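PDB 5L6G: xylooligosaccharide oxidase from Myceliophthora thermophila, which oxidises the C1 hydroxyl of xylooligosaccharides and related sugars to lactones, using a bicovalently bound FAD and passing the electrons to oxygen to give hydrogen peroxide. Local coordinates for residues Arg373-Gly384 and His407-Phe418. Residues are numbered along the deposited sequence; the frame is centred on the assembly and turned at random.
Sequences RSWYIIIDMYGG and HLFLYELYDRSF. With XYP (beta-D-xylopyranose), chain H.
Leu408 O is gripped by two backbone donors, Tyr382 N at 3.2 Å and Gly383 N at 2.9 Å, both arriving from the same face of its carbonyl plane. This pair of hydrogen bonds to one oxygen closes the antiparallel ladder between strands 374-381 and 409-417, adjacent inner strands of the eight-stranded sheet of the substrate domain. There Leu408 and Phe409 form a classic beta bulge opposite Thr349 of strand 341-349. Glycine suits position 383, since a CB would run into His407 O.

At the far end of the ladder Arg373 meets Asp415 side-on. Its NE gives a nearly straight bond of 2.7 Å to the syn lone pair of Asp415 OD1, while Arg373 NH2 reaches Asp415 OD2 at 2.8 Å. A bend at chi3 (-64°) curls the arginine back so that both nitrogens face the carboxylate. With an alanine at Arg373, the Asp415 carboxylate would probably lose its charged partner and be freer to turn, although Tyr421 OH also bonds Asp415 OD2.

One face of the sheet carries helix 246-261, where Trp253 packs on Ile379 and Tyr411. The beta-branch gives Ile379 two arms: CG2 lies 3.7 Å from Phe409 CD1 and off-centre over the Tyr411 ring, while CG1 sits beside Tyr411 CD2. The other face lines the xylose site with Tyr376, Ile378 and Glu412. Glu412, a substrate-binding residue, stretches out fully, CG anti to the backbone N (chi1 -174°), which carries its carboxylate toward the sugar, though the exact place of OE1 is doubtful; its OE2 is hydrogen-bonded to Tyr96 OH. Arg272, another substrate-binding residue, touches Asp380 and Ile378. Tyr376 offers a flat surface to Tyr414, whose ring is nearly parallel but slid aside, placing Tyr414 CB over the face of the Tyr376 ring, 3.5 Å from its centroid.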
ATOM      1  N   ARG A 373      -9.083 -17.504  14.630  1.00 15.87           N
ATOM      2  CA  ARG A 373      -8.984 -16.059  14.595  1.00 15.36           C
ATOM      3  C   ARG A 373      -9.543 -15.534  13.285  1.00 14.89           C
ATOM      4  O   ARG A 373      -9.662 -16.270  12.308  1.00 14.79           O
ATOM      5  CB  ARG A 373      -7.519 -15.636  14.695  1.00 14.88           C
ATOM      6  CG  ARG A 373      -6.854 -16.059  15.985  1.00 15.17           C
ATOM      7  CD  ARG A 373      -5.460 -15.452  16.064  1.00 14.90           C
ATOM      8  NE  ARG A 373      -4.557 -15.930  15.014  1.00 14.38           N
ATOM      9  CZ  ARG A 373      -3.856 -17.063  15.059  1.00 14.87           C
ATOM     10  NH1 ARG A 373      -3.975 -17.914  16.098  1.00 15.60           N
ATOM     11  NH2 ARG A 373      -3.047 -17.381  14.046  1.00 14.43           N
ATOM     12  N   SER A 374      -9.859 -14.247  13.266  1.00 14.54           N
ATOM     13  CA  SER A 374     -10.366 -13.575  12.068  1.00 14.34           C
ATOM     14  C   SER A 374      -9.285 -13.314  11.018  1.00 13.89           C
ATOM     15  O   SER A 374      -8.657 -12.236  10.996  1.00 15.44           O
ATOM     16  CB  SER A 374     -10.994 -12.234  12.446  1.00 14.15           C
ATOM     17  OG  SER A 374     -12.083 -12.401  13.312  1.00 14.34           O
ATOM     18  N   TRP A 375      -9.137 -14.234  10.084  1.00 13.34           N
ATOM     19  CA  TRP A 375      -8.172 -14.084   9.035  1.00 12.73           C
ATOM     20  C   TRP A 375      -8.876 -13.873   7.688  1.00 13.15           C
ATOM     21  O   TRP A 375     -10.050 -14.200   7.540  1.00 13.63           O
ATOM     22  CB  TRP A 375      -7.246 -15.289   8.987  1.00 12.36           C
ATOM     23  CG  TRP A 375      -7.951 -16.548   8.624  1.00 12.33           C
ATOM     24  CD1 TRP A 375      -8.486 -17.456   9.477  1.00 12.72           C
ATOM     25  CD2 TRP A 375      -8.230 -17.018   7.306  1.00 12.11           C
ATOM     26  NE1 TRP A 375      -9.074 -18.469   8.781  1.00 12.76           N
ATOM     27  CE2 TRP A 375      -8.930 -18.222   7.439  1.00 12.32           C
ATOM     28  CE3 TRP A 375      -7.949 -16.535   6.019  1.00 11.61           C
ATOM     29  CZ2 TRP A 375      -9.348 -18.966   6.336  1.00 12.26           C
ATOM     30  CZ3 TRP A 375      -8.361 -17.248   4.945  1.00 11.55           C
ATOM     31  CH2 TRP A 375      -9.047 -18.460   5.097  1.00 11.92           C
ATOM     32  N   TYR A 376      -8.168 -13.267   6.742  1.00 13.26           N
ATOM     33  CA  TYR A 376      -8.621 -13.254   5.348  1.00 13.78           C
ATOM     34  C   TYR A 376      -7.434 -13.318   4.417  1.00 13.22           C
ATOM     35  O   TYR A 376      -6.292 -13.063   4.825  1.00 13.07           O
ATOM     36  CB  TYR A 376      -9.508 -12.039   5.014  1.00 14.24           C
ATOM     37  CG  TYR A 376      -8.857 -10.662   5.089  1.00 14.53           C
ATOM     38  CD1 TYR A 376      -8.031 -10.198   4.053  1.00 14.83           C
ATOM     39  CD2 TYR A 376      -9.106  -9.807   6.158  1.00 15.17           C
ATOM     40  CE1 TYR A 376      -7.452  -8.932   4.103  1.00 15.09           C
ATOM     41  CE2 TYR A 376      -8.532  -8.529   6.203  1.00 15.60           C
ATOM     42  CZ  TYR A 376      -7.700  -8.115   5.170  1.00 15.31           C
ATOM     43  OH  TYR A 376      -7.103  -6.866   5.192  1.00 16.80           O
ATOM     44  N   ILE A 377      -7.718 -13.692   3.175  1.00 12.96           N
ATOM     45  CA  ILE A 377      -6.758 -13.616   2.093  1.00 12.61           C
ATOM     46  C   ILE A 377      -7.391 -12.820   0.942  1.00 12.55           C
ATOM     47  O   ILE A 377      -8.559 -13.022   0.587  1.00 12.81           O
ATOM     48  CB  ILE A 377      -6.291 -15.013   1.614  1.00 12.79           C
ATOM     49  CG1 ILE A 377      -5.238 -14.884   0.513  1.00 12.80           C
ATOM     50  CG2 ILE A 377      -7.445 -15.861   1.112  1.00 13.19           C
ATOM     51  CD1 ILE A 377      -4.567 -16.202   0.180  1.00 13.10           C
ATOM     52  N   ILE A 378      -6.622 -11.899   0.385  1.00 12.04           N
ATOM     53  CA  ILE A 378      -7.045 -11.209  -0.819  1.00 12.10           C
ATOM     54  C   ILE A 378      -6.099 -11.634  -1.934  1.00 11.79           C
ATOM     55  O   ILE A 378      -4.896 -11.654  -1.745  1.00 11.41           O
ATOM     56  CB  ILE A 378      -7.038  -9.696  -0.632  1.00 12.40           C
ATOM     57  CG1 ILE A 378      -8.217  -9.278   0.239  1.00 13.08           C
ATOM     58  CG2 ILE A 378      -7.078  -8.986  -1.979  1.00 12.39           C
ATOM     59  CD1 ILE A 378      -8.268  -7.786   0.512  1.00 13.55           C
ATOM     60  N   ILE A 379      -6.651 -12.021  -3.077  1.00 11.46           N
ATOM     61  CA  ILE A 379      -5.860 -12.293  -4.253  1.00 11.47           C
ATOM     62  C   ILE A 379      -6.341 -11.297  -5.287  1.00 11.47           C
ATOM     63  O   ILE A 379      -7.441 -11.432  -5.827  1.00 11.42           O
ATOM     64  CB  ILE A 379      -6.045 -13.742  -4.792  1.00 11.93           C
ATOM     65  CG1 ILE A 379      -5.817 -14.770  -3.686  1.00 12.10           C
ATOM     66  CG2 ILE A 379      -5.081 -14.012  -5.947  1.00 12.05           C
ATOM     67  CD1 ILE A 379      -6.592 -16.043  -3.880  1.00 12.94           C
ATOM     68  N   ASP A 380      -5.522 -10.291  -5.565  1.00 11.37           N
ATOM     69  CA  ASP A 380      -5.921  -9.256  -6.506  1.00 11.49           C
ATOM     70  C   ASP A 380      -5.679  -9.738  -7.916  1.00 11.53           C
ATOM     71  O   ASP A 380      -4.635 -10.330  -8.190  1.00 11.26           O
ATOM     72  CB  ASP A 380      -5.109  -7.982  -6.278  1.00 11.58           C
ATOM     73  CG  ASP A 380      -5.516  -7.257  -5.029  1.00 11.79           C
ATOM     74  OD1 ASP A 380      -6.710  -6.985  -4.856  1.00 12.19           O
ATOM     75  OD2 ASP A 380      -4.642  -6.905  -4.241  1.00 12.71           O
ATOM     76  N   MET A 381      -6.637  -9.483  -8.811  1.00 11.69           N
ATOM     77  CA  MET A 381      -6.400  -9.673 -10.233  1.00 11.94           C
ATOM     78  C   MET A 381      -5.523  -8.510 -10.699  1.00 11.95           C
ATOM     79  O   MET A 381      -5.993  -7.441 -11.022  1.00 12.11           O
ATOM     80  CB  MET A 381      -7.731  -9.738 -11.025  1.00 12.54           C
ATOM     81  CG  MET A 381      -8.681 -10.810 -10.539  1.00 12.77           C
ATOM     82  SD  MET A 381      -8.118 -12.532 -10.616  1.00 13.33           S
ATOM     83  CE  MET A 381      -7.516 -12.768  -8.951  1.00 12.51           C
ATOM     84  N   TYR A 382      -4.222  -8.748 -10.721  1.00 11.56           N
ATOM     85  CA  TYR A 382      -3.232  -7.680 -10.713  1.00 11.27           C
ATOM     86  C   TYR A 382      -2.641  -7.421 -12.096  1.00 11.38           C
ATOM     87  O   TYR A 382      -2.509  -6.274 -12.532  1.00 11.38           O
ATOM     88  CB  TYR A 382      -2.155  -8.075  -9.698  1.00 11.08           C
ATOM     89  CG  TYR A 382      -0.951  -7.172  -9.611  1.00 10.91           C
ATOM     90  CD1 TYR A 382       0.143  -7.364 -10.442  1.00 11.16           C
ATOM     91  CD2 TYR A 382      -0.900  -6.152  -8.689  1.00 10.84           C
ATOM     92  CE1 TYR A 382       1.253  -6.561 -10.366  1.00 11.16           C
ATOM     93  CE2 TYR A 382       0.215  -5.340  -8.588  1.00 10.68           C
ATOM     94  CZ  TYR A 382       1.283  -5.544  -9.436  1.00 11.02           C
ATOM     95  OH  TYR A 382       2.380  -4.736  -9.338  1.00 11.38           O
ATOM     96  N   GLY A 383      -2.253  -8.502 -12.767  1.00 11.23           N
ATOM     97  CA  GLY A 383      -1.501  -8.436 -14.000  1.00 11.55           C
ATOM     98  C   GLY A 383      -2.305  -8.885 -15.209  1.00 11.95           C
ATOM     99  O   GLY A 383      -3.515  -8.665 -15.296  1.00 12.09           O
ATOM    100  N   GLY A 384      -1.613  -9.483 -16.171  1.00 12.32           N
ATOM    101  CA  GLY A 384      -2.231  -9.903 -17.401  1.00 12.73           C
ATOM    102  C   GLY A 384      -2.219  -8.818 -18.459  1.00 13.29           C
ATOM    103  O   GLY A 384      -1.926  -7.664 -18.174  1.00 12.79           O
ATOM    104  N   HIS A 407       4.102 -11.039 -12.964  1.00 13.38           N
ATOM    105  CA  HIS A 407       3.459 -10.413 -11.820  1.00 12.36           C
ATOM    106  C   HIS A 407       1.987 -10.379 -12.097  1.00 11.90           C
ATOM    107  O   HIS A 407       1.436  -9.390 -12.558  1.00 11.75           O
ATOM    108  CB  HIS A 407       4.066  -9.037 -11.591  1.00 12.21           C
ATOM    109  CG  HIS A 407       5.541  -9.110 -11.385  1.00 12.38           C
ATOM    110  ND1 HIS A 407       6.440  -8.437 -12.175  1.00 12.67           N
ATOM    111  CD2 HIS A 407       6.275  -9.865 -10.533  1.00 12.25           C
ATOM    112  CE1 HIS A 407       7.669  -8.728 -11.780  1.00 12.83           C
ATOM    113  NE2 HIS A 407       7.595  -9.582 -10.779  1.00 12.51           N
ATOM    114  N   LEU A 408       1.369 -11.516 -11.817  1.00 11.28           N
ATOM    115  CA  LEU A 408      -0.010 -11.757 -12.198  1.00 11.17           C
ATOM    116  C   LEU A 408      -0.977 -11.483 -11.064  1.00 10.69           C
ATOM    117  O   LEU A 408      -2.094 -11.001 -11.313  1.00 10.74           O
ATOM    118  CB  LEU A 408      -0.154 -13.210 -12.596  1.00 11.35           C
ATOM    119  CG  LEU A 408      -1.482 -13.568 -13.243  1.00 11.66           C
ATOM    120  CD1 LEU A 408      -1.751 -12.721 -14.478  1.00 11.87           C
ATOM    121  CD2 LEU A 408      -1.498 -15.048 -13.588  1.00 12.13           C
ATOM    122  N   PHE A 409      -0.553 -11.830  -9.841  1.00 10.23           N
ATOM    123  CA  PHE A 409      -1.394 -11.752  -8.648  1.00 10.02           C
ATOM    124  C   PHE A 409      -0.650 -11.032  -7.543  1.00 10.02           C
ATOM    125  O   PHE A 409       0.544 -11.247  -7.337  1.00 10.35           O
ATOM    126  CB  PHE A 409      -1.751 -13.135  -8.089  1.00  9.94           C
ATOM    127  CG  PHE A 409      -2.634 -13.952  -8.979  1.00 10.15           C
ATOM    128  CD1 PHE A 409      -3.844 -13.449  -9.423  1.00 10.11           C
ATOM    129  CD2 PHE A 409      -2.253 -15.222  -9.371  1.00 10.26           C
ATOM    130  CE1 PHE A 409      -4.664 -14.201 -10.225  1.00 10.50           C
ATOM    131  CE2 PHE A 409      -3.056 -15.968 -10.198  1.00 10.62           C
ATOM    132  CZ  PHE A 409      -4.273 -15.465 -10.617  1.00 10.78           C
ATOM    133  N   LEU A 410      -1.395 -10.206  -6.828  1.00 10.15           N
ATOM    134  CA  LEU A 410      -0.971  -9.596  -5.587  1.00 10.12           C
ATOM    135  C   LEU A 410      -1.845 -10.105  -4.457  1.00 10.05           C
ATOM    136  O   LEU A 410      -3.080 -10.210  -4.576  1.00 10.12           O
ATOM    137  CB  LEU A 410      -1.092  -8.083  -5.702  1.00 10.33           C
ATOM    138  CG  LEU A 410      -0.914  -7.211  -4.481  1.00 10.27           C
ATOM    139  CD1 LEU A 410       0.523  -7.335  -4.014  1.00 10.45           C
ATOM    140  CD2 LEU A 410      -1.280  -5.757  -4.809  1.00 10.42           C
ATOM    141  N   TYR A 411      -1.210 -10.386  -3.333  1.00 10.03           N
ATOM    142  CA  TYR A 411      -1.894 -11.010  -2.223  1.00 10.27           C
ATOM    143  C   TYR A 411      -1.716 -10.226  -0.940  1.00 10.68           C
ATOM    144  O   TYR A 411      -0.622  -9.714  -0.662  1.00 11.24           O
ATOM    145  CB  TYR A 411      -1.327 -12.388  -1.951  1.00 10.08           C
ATOM    146  CG  TYR A 411      -1.293 -13.372  -3.094  1.00 10.04           C
ATOM    147  CD1 TYR A 411      -0.377 -13.230  -4.137  1.00 10.21           C
ATOM    148  CD2 TYR A 411      -2.121 -14.474  -3.102  1.00 10.26           C
ATOM    149  CE1 TYR A 411      -0.275 -14.157  -5.149  1.00 10.36           C
ATOM    150  CE2 TYR A 411      -2.036 -15.418  -4.111  1.00 10.55           C
ATOM    151  CZ  TYR A 411      -1.112 -15.261  -5.133  1.00 10.52           C
ATOM    152  OH  TYR A 411      -1.020 -16.182  -6.145  1.00 10.84           O
ATOM    153  N   GLU A 412      -2.793 -10.179  -0.159  1.00 11.02           N
ATOM    154  CA  GLU A 412      -2.743  -9.739   1.207  1.00 11.75           C
ATOM    155  C   GLU A 412      -3.236 -10.908   2.059  1.00 11.64           C
ATOM    156  O   GLU A 412      -4.321 -11.436   1.808  1.00 11.59           O
ATOM    157  CB  GLU A 412      -3.640  -8.529   1.454  1.00 12.01           C
ATOM    158  CG  GLU A 412      -3.475  -7.962   2.858  1.00 12.91           C
ATOM    159  CD  GLU A 412      -4.398  -6.792   3.151  1.00 14.06           C
ATOM    160  OE1 GLU A 412      -5.312  -6.493   2.329  1.00 14.20           O
ATOM    161  OE2 GLU A 412      -4.220  -6.189   4.232  1.00 15.39           O
ATOM    162  N   LEU A 413      -2.430 -11.297   3.043  1.00 11.70           N
ATOM    163  CA  LEU A 413      -2.807 -12.308   4.018  1.00 12.32           C
ATOM    164  C   LEU A 413      -2.846 -11.631   5.372  1.00 12.31           C
ATOM    165  O   LEU A 413      -1.902 -10.982   5.773  1.00 11.83           O
ATOM    166  CB  LEU A 413      -1.834 -13.490   4.041  1.00 12.97           C
ATOM    167  CG  LEU A 413      -1.601 -14.321   2.765  1.00 13.69           C
ATOM    168  CD1 LEU A 413      -0.636 -13.645   1.819  1.00 14.24           C
ATOM    169  CD2 LEU A 413      -1.081 -15.713   3.104  1.00 14.41           C
ATOM    170  N   TYR A 414      -3.960 -11.783   6.076  1.00 12.63           N
ATOM    171  CA  TYR A 414      -4.247 -10.947   7.235  1.00 12.64           C
ATOM    172  C   TYR A 414      -4.795 -11.814   8.337  1.00 12.81           C
ATOM    173  O   TYR A 414      -5.736 -12.567   8.125  1.00 13.46           O
ATOM    174  CB  TYR A 414      -5.266  -9.890   6.841  1.00 12.53           C
ATOM    175  CG  TYR A 414      -5.307  -8.641   7.685  1.00 12.61           C
ATOM    176  CD1 TYR A 414      -4.544  -7.530   7.343  1.00 12.37           C
ATOM    177  CD2 TYR A 414      -6.163  -8.528   8.768  1.00 13.05           C
ATOM    178  CE1 TYR A 414      -4.598  -6.363   8.085  1.00 12.60           C
ATOM    179  CE2 TYR A 414      -6.224  -7.351   9.516  1.00 13.16           C
ATOM    180  CZ  TYR A 414      -5.441  -6.272   9.151  1.00 12.87           C
ATOM    181  OH  TYR A 414      -5.504  -5.093   9.841  1.00 12.80           O
ATOM    182  N   ASP A 415      -4.230 -11.686   9.530  1.00 12.50           N
ATOM    183  CA  ASP A 415      -4.559 -12.582  10.645  1.00 12.52           C
ATOM    184  C   ASP A 415      -4.769 -11.702  11.877  1.00 12.58           C
ATOM    185  O   ASP A 415      -3.811 -11.213  12.463  1.00 11.80           O
ATOM    186  CB  ASP A 415      -3.419 -13.591  10.818  1.00 12.77           C
ATOM    187  CG  ASP A 415      -3.565 -14.474  12.036  1.00 13.41           C
ATOM    188  OD1 ASP A 415      -4.665 -14.505  12.668  1.00 13.64           O
ATOM    189  OD2 ASP A 415      -2.545 -15.159  12.368  1.00 13.57           O
ATOM    190  N   ARG A 416      -6.032 -11.477  12.224  1.00 12.77           N
ATOM    191  CA  ARG A 416      -6.430 -10.438  13.175  1.00 13.34           C
ATOM    192  C   ARG A 416      -6.968 -11.086  14.438  1.00 14.22           C
ATOM    193  O   ARG A 416      -7.743 -12.038  14.352  1.00 14.46           O
ATOM    194  CB  ARG A 416      -7.525  -9.562  12.562  1.00 13.39           C
ATOM    195  CG  ARG A 416      -8.091  -8.516  13.503  1.00 13.65           C
ATOM    196  CD  ARG A 416      -9.216  -7.737  12.845  1.00 13.87           C
ATOM    197  NE  ARG A 416      -9.710  -6.674  13.718  1.00 14.08           N
ATOM    198  CZ  ARG A 416     -10.719  -5.862  13.405  1.00 14.61           C
ATOM    199  NH1 ARG A 416     -11.372  -5.993  12.254  1.00 14.54           N
ATOM    200  NH2 ARG A 416     -11.108  -4.938  14.268  1.00 15.23           N
ATOM    201  N   SER A 417      -6.547 -10.594  15.594  1.00 14.56           N
ATOM    202  CA  SER A 417      -7.099 -11.077  16.857  1.00 15.57           C
ATOM    203  C   SER A 417      -7.871  -9.949  17.521  1.00 16.04           C
ATOM    204  O   SER A 417      -7.520  -8.778  17.338  1.00 15.50           O
ATOM    205  CB  SER A 417      -5.983 -11.568  17.792  1.00 15.67           C
ATOM    206  OG  SER A 417      -5.055 -10.550  18.085  1.00 15.76           O
ATOM    207  N   PHE A 418      -8.934 -10.305  18.253  1.00 17.24           N
ATOM    208  CA  PHE A 418      -9.649  -9.347  19.095  1.00 18.23           C
ATOM    209  C   PHE A 418      -9.194  -9.577  20.528  1.00 19.28           C
ATOM    210  O   PHE A 418      -9.763 -10.362  21.269  1.00 22.22           O
ATOM    211  CB  PHE A 418     -11.147  -9.531  18.976  1.00 18.16           C
ATOM    212  CG  PHE A 418     -11.693  -9.139  17.647  1.00 17.83           C
ATOM    213  CD1 PHE A 418     -11.723 -10.039  16.603  1.00 17.48           C
ATOM    214  CD2 PHE A 418     -12.165  -7.852  17.424  1.00 18.01           C
ATOM    215  CE1 PHE A 418     -12.224  -9.673  15.359  1.00 17.36           C
ATOM    216  CE2 PHE A 418     -12.682  -7.482  16.182  1.00 17.72           C
ATOM    217  CZ  PHE A 418     -12.708  -8.396  15.150  1.00 17.11           C
TER
HETATM  218  O1  XYP H 509      -6.018  -4.516   0.369  1.00 35.63           O
HETATM  219  C1  XYP H 509      -6.724  -3.868   1.424  1.00 32.88           C
HETATM  220  C2  XYP H 509      -8.222  -4.107   1.245  1.00 32.75           C
HETATM  221  C3  XYP H 509      -9.008  -3.609   2.451  1.00 33.05           C
HETATM  222  C4  XYP H 509      -8.430  -4.196   3.735  1.00 32.92           C
HETATM  223  C5  XYP H 509      -6.920  -3.935   3.825  1.00 32.40           C
HETATM  224  O2  XYP H 509      -8.640  -3.409   0.073  1.00 27.57           O
HETATM  225  O3  XYP H 509     -10.409  -3.890   2.295  1.00 34.47           O
HETATM  226  O4  XYP H 509      -9.037  -3.573   4.874  1.00 31.47           O
HETATM  227  O5  XYP H 509      -6.241  -4.381   2.655  1.00 34.32           O